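Local coordinates for putative riboflavin biosynthesis protein (Shewanella loihica, PDB 3KY8) that is probably a reductase of the RibD C-terminal domain family that may reduce 5-amino-6-(5-phosphoribosylamino)uracil in riboflavin biosynthesis, at residues R71-M76 with Y131-V136; E181-L184 with T188-T191. All blocks are in the same frame, centred on the assembly; numbering follows the deposited sequence.

Both contacts lie at the surface and reach the same mixed beta sheet, yet they do not touch: their centres are about 23 Å apart and their nearest atoms about 10 Å. Contact 1 sits nearer the middle of the chain, where helix 71-77 and helix 135-143 each follow closely on a parallel strand of the sheet. Little protein surface meets directly there, and a sulfate ion bridges the two helix starts. Contact 2 is a beta hairpin at the far border of the sheet, with strand 173-183 outermost within the chain. Its chemistry is that of strand pairing, with direct backbone hydrogen bonds and side chains on two faces, one toward the second subunit.

Contact 1: residues R71-M76 with Y131-V136; sequences RNTLDM and YIDGGV. With SO4 (sulfate ion), chain E.
Thr73 meets Gly134 where two helices start, and a sulfate ion, probably from the crystallisation liquor, is bound beside them. From CB, which lies 3.4 Å from sulfate O4, the threonine side chain divides. OG1 stands anti to the carbonyl carbon (chi1 -58°), beside the backbone N, and from there it donates to sulfate O4 at 2.6 Å while resting 3.3 Å from Gly134 CA. CG2, the other branch, reaches Asp133 OD2 at 3.7 Å, the two side chains crossing at about a right angle. Thr73 N also donates to O4, so hydroxyl and amide of one residue grip a single oxygen. Threonine suits this place because its hydroxyl serves the anion while its methyl lies against the carboxylate of Asp133.

The other helix answers with Val136 N, 3.1 Å from sulfate O1 with an N-H...O angle of 160°; Thr137 OG1 adds a further bond. Asn72 N makes only a weak bond to O2. Gly134, at the N-cap position of helix 135-143, has a phi of 106°, which glycine adopts readily, and its CA lies against both Thr73 OG1 and sulfate O4. Backbone amides at two helix starts, joined by threonine hydroxyls, form a site apt for a tetrahedral anion; it would suit the phosphate of a substrate like that assigned to this family, though the sulfate itself proves no such role.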
ATOM      1  N   ARG A  71     -22.643  -1.001  -2.947  1.00 41.47           N
ATOM      2  CA  ARG A  71     -23.404  -0.243  -3.949  1.00 43.35           C
ATOM      3  C   ARG A  71     -22.516   0.700  -4.750  1.00 40.60           C
ATOM      4  O   ARG A  71     -22.780   0.907  -5.913  1.00 38.53           O
ATOM      5  CB  ARG A  71     -24.607   0.522  -3.345  1.00 43.61           C
ATOM      6  CG  ARG A  71     -25.775   0.750  -4.338  1.00 48.19           C
ATOM      7  CD  ARG A  71     -27.119   1.213  -3.665  1.00 51.63           C
ATOM      8  NE  ARG A  71     -28.171   1.554  -4.645  1.00 49.60           N
ATOM      9  N   ASN A  72     -21.458   1.247  -4.160  1.00 39.06           N
ATOM     10  CA  ASN A  72     -20.582   2.113  -4.926  1.00 37.53           C
ATOM     11  C   ASN A  72     -19.965   1.400  -6.115  1.00 39.74           C
ATOM     12  O   ASN A  72     -19.855   2.011  -7.167  1.00 41.73           O
ATOM     13  CB  ASN A  72     -19.444   2.674  -4.089  1.00 38.25           C
ATOM     14  CG  ASN A  72     -19.921   3.618  -3.010  1.00 39.59           C
ATOM     15  OD1 ASN A  72     -19.497   3.512  -1.856  1.00 47.34           O
ATOM     16  ND2 ASN A  72     -20.814   4.530  -3.365  1.00 37.21           N
ATOM     17  N   THR A  73     -19.524   0.145  -5.934  1.00 37.18           N
ATOM     18  CA  THR A  73     -18.921  -0.612  -7.022  1.00 37.39           C
ATOM     19  C   THR A  73     -20.035  -0.993  -8.006  1.00 35.67           C
ATOM     20  O   THR A  73     -19.857  -0.854  -9.218  1.00 36.16           O
ATOM     21  CB  THR A  73     -18.138  -1.855  -6.515  1.00 38.04           C
ATOM     22  OG1 THR A  73     -17.119  -1.431  -5.600  1.00 41.50           O
ATOM     23  CG2 THR A  73     -17.463  -2.644  -7.664  1.00 32.74           C
ATOM     24  N   LEU A  74     -21.185  -1.440  -7.495  1.00 33.61           N
ATOM     25  CA  LEU A  74     -22.272  -1.834  -8.371  1.00 34.31           C
ATOM     26  C   LEU A  74     -22.629  -0.660  -9.308  1.00 36.20           C
ATOM     27  O   LEU A  74     -22.712  -0.832 -10.535  1.00 35.04           O
ATOM     28  CB  LEU A  74     -23.509  -2.276  -7.592  1.00 34.85           C
ATOM     29  CG  LEU A  74     -24.665  -2.697  -8.494  1.00 36.36           C
ATOM     30  CD1 LEU A  74     -24.286  -3.982  -9.266  1.00 32.50           C
ATOM     31  CD2 LEU A  74     -25.948  -2.846  -7.685  1.00 30.77           C
ATOM     32  N   ASP A  75     -22.800   0.522  -8.730  1.00 34.34           N
ATOM     33  CA  ASP A  75     -23.206   1.702  -9.513  1.00 37.59           C
ATOM     34  C   ASP A  75     -22.196   2.048 -10.609  1.00 36.72           C
ATOM     35  O   ASP A  75     -22.593   2.566 -11.662  1.00 35.29           O
ATOM     36  CB  ASP A  75     -23.466   2.946  -8.619  1.00 35.34           C
ATOM     37  CG  ASP A  75     -24.683   2.794  -7.714  1.00 40.36           C
ATOM     38  OD1 ASP A  75     -25.494   1.865  -7.926  1.00 46.65           O
ATOM     39  OD2 ASP A  75     -24.838   3.601  -6.768  1.00 47.80           O
HETATM   40  N   MSE A  76     -20.914   1.767 -10.369  1.00 34.60           N
HETATM   41  CA  MSE A  76     -19.889   1.980 -11.383  1.00 36.85           C
HETATM   42  C   MSE A  76     -19.828   0.895 -12.407  1.00 37.71           C
HETATM   43  O   MSE A  76     -19.376   1.131 -13.531  1.00 40.12           O
HETATM   44  CB  MSE A  76     -18.503   2.129 -10.760  1.00 40.38           C
HETATM   45  CG  MSE A  76     -18.379   3.359  -9.889  1.00 34.76           C
HETATM   46 SE   MSE A  76     -18.671   5.043 -10.892  0.75 40.98          SE
HETATM   47  CE  MSE A  76     -16.930   5.141 -11.739  1.00 53.43           C
ATOM     48  N   TYR A 131     -16.006 -13.795  -3.282  1.00 31.78           N
ATOM     49  CA  TYR A 131     -15.118 -12.739  -3.779  1.00 31.60           C
ATOM     50  C   TYR A 131     -15.647 -11.388  -3.257  1.00 32.86           C
ATOM     51  O   TYR A 131     -16.650 -10.870  -3.725  1.00 29.36           O
ATOM     52  CB  TYR A 131     -15.053 -12.859  -5.307  1.00 33.76           C
ATOM     53  CG  TYR A 131     -14.443 -11.713  -6.082  1.00 35.02           C
ATOM     54  CD1 TYR A 131     -13.531 -10.831  -5.502  1.00 39.32           C
ATOM     55  CD2 TYR A 131     -14.718 -11.570  -7.435  1.00 38.53           C
ATOM     56  CE1 TYR A 131     -12.989  -9.798  -6.222  1.00 32.34           C
ATOM     57  CE2 TYR A 131     -14.158 -10.550  -8.168  1.00 35.95           C
ATOM     58  CZ  TYR A 131     -13.294  -9.678  -7.554  1.00 39.59           C
ATOM     59  OH  TYR A 131     -12.766  -8.670  -8.288  1.00 34.54           O
ATOM     60  N   ILE A 132     -14.978 -10.866  -2.229  1.00 33.28           N
ATOM     61  CA  ILE A 132     -15.400  -9.645  -1.570  1.00 34.54           C
ATOM     62  C   ILE A 132     -14.791  -8.451  -2.318  1.00 36.42           C
ATOM     63  O   ILE A 132     -13.550  -8.355  -2.442  1.00 37.70           O
ATOM     64  CB  ILE A 132     -14.966  -9.610  -0.085  1.00 31.42           C
ATOM     65  CG1 ILE A 132     -15.285 -10.928   0.635  1.00 31.14           C
ATOM     66  CG2 ILE A 132     -15.625  -8.452   0.617  1.00 32.06           C
ATOM     67  CD1 ILE A 132     -16.720 -11.459   0.484  1.00 22.18           C
ATOM     68  N   ASP A 133     -15.647  -7.549  -2.818  1.00 35.60           N
ATOM     69  CA  ASP A 133     -15.197  -6.435  -3.663  1.00 36.15           C
ATOM     70  C   ASP A 133     -15.803  -5.104  -3.236  1.00 36.41           C
ATOM     71  O   ASP A 133     -16.909  -5.045  -2.746  1.00 36.37           O
ATOM     72  CB  ASP A 133     -15.517  -6.694  -5.143  1.00 39.75           C
ATOM     73  CG  ASP A 133     -14.687  -5.803  -6.090  1.00 42.51           C
ATOM     74  OD1 ASP A 133     -13.515  -5.468  -5.773  1.00 45.11           O
ATOM     75  OD2 ASP A 133     -15.202  -5.469  -7.171  1.00 44.53           O
ATOM     76  N   GLY A 134     -15.042  -4.034  -3.408  1.00 36.61           N
ATOM     77  CA  GLY A 134     -15.488  -2.717  -3.018  1.00 36.47           C
ATOM     78  C   GLY A 134     -14.765  -2.305  -1.759  1.00 36.57           C
ATOM     79  O   GLY A 134     -14.691  -3.078  -0.824  1.00 39.88           O
ATOM     80  N   GLY A 135     -14.302  -1.060  -1.733  1.00 37.74           N
ATOM     81  CA  GLY A 135     -13.553  -0.497  -0.623  1.00 37.95           C
ATOM     82  C   GLY A 135     -14.279  -0.463   0.699  1.00 36.93           C
ATOM     83  O   GLY A 135     -13.730  -0.895   1.710  1.00 37.73           O
ATOM     84  N   VAL A 136     -15.502   0.047   0.708  1.00 33.89           N
ATOM     85  CA  VAL A 136     -16.267   0.106   1.936  1.00 32.01           C
ATOM     86  C   VAL A 136     -16.576  -1.305   2.413  1.00 31.15           C
ATOM     87  O   VAL A 136     -16.493  -1.563   3.587  1.00 28.51           O
ATOM     88  CB  VAL A 136     -17.540   0.989   1.832  1.00 32.21           C
ATOM     89  CG1 VAL A 136     -18.331   1.067   3.212  1.00 25.75           C
ATOM     90  CG2 VAL A 136     -17.136   2.410   1.381  1.00 30.59           C
TER
HETATM   91  S   SO4 E 181     -18.319  -0.307  -1.977  1.00 34.72           S
HETATM   92  O1  SO4 E 181     -17.330   0.706  -1.730  1.00 32.78           O
HETATM   93  O2  SO4 E 181     -19.620   0.182  -1.611  1.00 34.47           O
HETATM   94  O3  SO4 E 181     -18.077  -1.448  -1.106  1.00 26.31           O
HETATM   95  O4  SO4 E 181     -18.251  -0.684  -3.366  1.00 35.95           O

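Contact 2: residues E181-L184 with T188-T191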
ATOM      1  N   GLU A 181       5.065 -11.955  -7.062  1.00 38.06           N
ATOM      2  CA  GLU A 181       5.747 -11.994  -8.332  1.00 37.22           C
ATOM      3  C   GLU A 181       5.489 -10.736  -9.105  1.00 35.59           C
ATOM      4  O   GLU A 181       4.501 -10.055  -8.866  1.00 38.11           O
ATOM      5  CB  GLU A 181       5.255 -13.196  -9.145  1.00 40.21           C
ATOM      6  CG  GLU A 181       3.820 -13.126  -9.557  1.00 38.61           C
ATOM      7  CD  GLU A 181       3.343 -14.394 -10.276  1.00 44.30           C
ATOM      8  OE1 GLU A 181       4.056 -14.836 -11.193  1.00 50.91           O
ATOM      9  OE2 GLU A 181       2.245 -14.930  -9.934  1.00 48.17           O
ATOM     10  N   VAL A 182       6.392 -10.419 -10.019  1.00 36.17           N
ATOM     11  CA  VAL A 182       6.190  -9.361 -10.976  1.00 37.35           C
ATOM     12  C   VAL A 182       5.376  -9.972 -12.130  1.00 39.72           C
ATOM     13  O   VAL A 182       5.742 -11.015 -12.655  1.00 38.35           O
ATOM     14  CB  VAL A 182       7.532  -8.757 -11.465  1.00 37.84           C
ATOM     15  CG1 VAL A 182       7.296  -7.688 -12.544  1.00 36.35           C
ATOM     16  CG2 VAL A 182       8.307  -8.149 -10.280  1.00 36.67           C
ATOM     17  N   VAL A 183       4.262  -9.324 -12.484  1.00 40.70           N
ATOM     18  CA  VAL A 183       3.400  -9.710 -13.601  1.00 40.16           C
ATOM     19  C   VAL A 183       3.418  -8.548 -14.610  1.00 40.72           C
ATOM     20  O   VAL A 183       3.565  -7.390 -14.231  1.00 38.50           O
ATOM     21  CB  VAL A 183       1.961 -10.010 -13.125  1.00 39.86           C
ATOM     22  CG1 VAL A 183       1.941 -11.198 -12.222  1.00 42.31           C
ATOM     23  CG2 VAL A 183       1.375  -8.849 -12.353  1.00 45.60           C
ATOM     24  N   LEU A 184       3.318  -8.856 -15.894  1.00 42.74           N
ATOM     25  CA  LEU A 184       3.272  -7.819 -16.979  1.00 44.99           C
ATOM     26  C   LEU A 184       4.464  -6.872 -16.961  1.00 48.92           C
ATOM     27  O   LEU A 184       4.359  -5.719 -17.414  1.00 50.66           O
ATOM     28  CB  LEU A 184       1.964  -6.991 -16.930  1.00 42.10           C
ATOM     29  CG  LEU A 184       0.672  -7.770 -17.189  1.00 44.64           C
ATOM     30  CD1 LEU A 184      -0.605  -6.974 -16.882  1.00 37.50           C
ATOM     31  CD2 LEU A 184       0.672  -8.232 -18.608  1.00 47.31           C
ATOM     32  N   THR A 188       3.422  -5.626  -9.357  1.00 34.99           N
ATOM     33  CA  THR A 188       3.663  -6.659  -8.368  1.00 33.03           C
ATOM     34  C   THR A 188       2.324  -7.203  -8.027  1.00 33.69           C
ATOM     35  O   THR A 188       1.362  -6.445  -7.941  1.00 37.60           O
ATOM     36  CB  THR A 188       4.426  -6.194  -7.108  1.00 34.28           C
ATOM     37  OG1 THR A 188       3.674  -5.175  -6.400  1.00 40.32           O
ATOM     38  CG2 THR A 188       5.823  -5.691  -7.500  1.00 32.02           C
ATOM     39  N   GLN A 189       2.252  -8.526  -7.897  1.00 33.57           N
ATOM     40  CA  GLN A 189       1.058  -9.212  -7.449  1.00 33.34           C
ATOM     41  C   GLN A 189       1.431 -10.106  -6.259  1.00 32.64           C
ATOM     42  O   GLN A 189       2.187 -11.057  -6.419  1.00 35.53           O
ATOM     43  CB  GLN A 189       0.420 -10.027  -8.575  1.00 31.93           C
ATOM     44  CG  GLN A 189      -0.930 -10.657  -8.183  1.00 35.02           C
ATOM     45  CD  GLN A 189      -1.669 -11.280  -9.345  1.00 36.66           C
ATOM     46  OE1 GLN A 189      -1.350 -12.400  -9.758  1.00 35.37           O
ATOM     47  NE2 GLN A 189      -2.687 -10.590  -9.851  1.00 29.92           N
ATOM     48  N   THR A 190       0.890  -9.779  -5.089  1.00 30.06           N
ATOM     49  CA  THR A 190       1.179 -10.465  -3.860  1.00 31.32           C
ATOM     50  C   THR A 190      -0.076 -11.075  -3.252  1.00 30.93           C
ATOM     51  O   THR A 190      -1.100 -10.411  -3.141  1.00 30.79           O
ATOM     52  CB  THR A 190       1.845  -9.504  -2.835  1.00 29.69           C
ATOM     53  OG1 THR A 190       2.906  -8.792  -3.491  1.00 29.57           O
ATOM     54  CG2 THR A 190       2.440 -10.280  -1.645  1.00 22.55           C
ATOM     55  N   THR A 191       0.059 -12.315  -2.798  1.00 32.07           N
ATOM     56  CA  THR A 191      -1.021 -13.087  -2.220  1.00 30.64           C
ATOM     57  C   THR A 191      -0.758 -13.237  -0.719  1.00 32.73           C
ATOM     58  O   THR A 191       0.261 -13.801  -0.308  1.00 32.09           O
ATOM     59  CB  THR A 191      -1.095 -14.486  -2.860  1.00 32.38           C
ATOM     60  OG1 THR A 191      -1.264 -14.342  -4.282  1.00 31.96           O
ATOM     61  CG2 THR A 191      -2.219 -15.322  -2.228  1.00 29.82           C
TER
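Glu181 and Gln189 face each other as a hydrogen-bonded pair of the antiparallel beta hairpin made by strands 173-183 and 187-194. Gln189 N donates to Glu181 O at 2.9 Å, almost in line with the carbonyl. The return bond, from Glu181 N to Gln189 O, is 3.1 Å long and less direct, its donor well out of the carbonyl plane. The short strand segments meet at 135°, well away from strictly antiparallel, and the chain bends off toward the turn after Val183.

The two side chains of this pair rise from the same face but by different routes. Glu181 places CG between its backbone N and carbonyl carbon (chi1 66°), where CG comes 4.1 Å from Gln189 O, and then extends; its OE2 has a long, weak ion pair with Lys179. Gln189 instead swings CG anti to the backbone N (chi1 -174°) and runs out extended, carrying its amide to Thr153 OG1 and Thr55 O, both bonded to NE2. Glutamine fits because its long chain delivers a donor to two acceptors beyond the hairpin, while its aliphatic root offers a surface for packing.

On the other face, Val182 and Thr188 form the non-hydrogen-bonded pair, with CA atoms 4.5 Å apart. Both residues also pack on Ser180 of the second subunit, so this face of the hairpin takes part in the dimer interface; small beta-branched residues suit both strand and close packing there. Near the turn, the two methyls of Val183 both face the root of the glutamine, CG1 and CG2 each 4.1 Å from Gln189 CB.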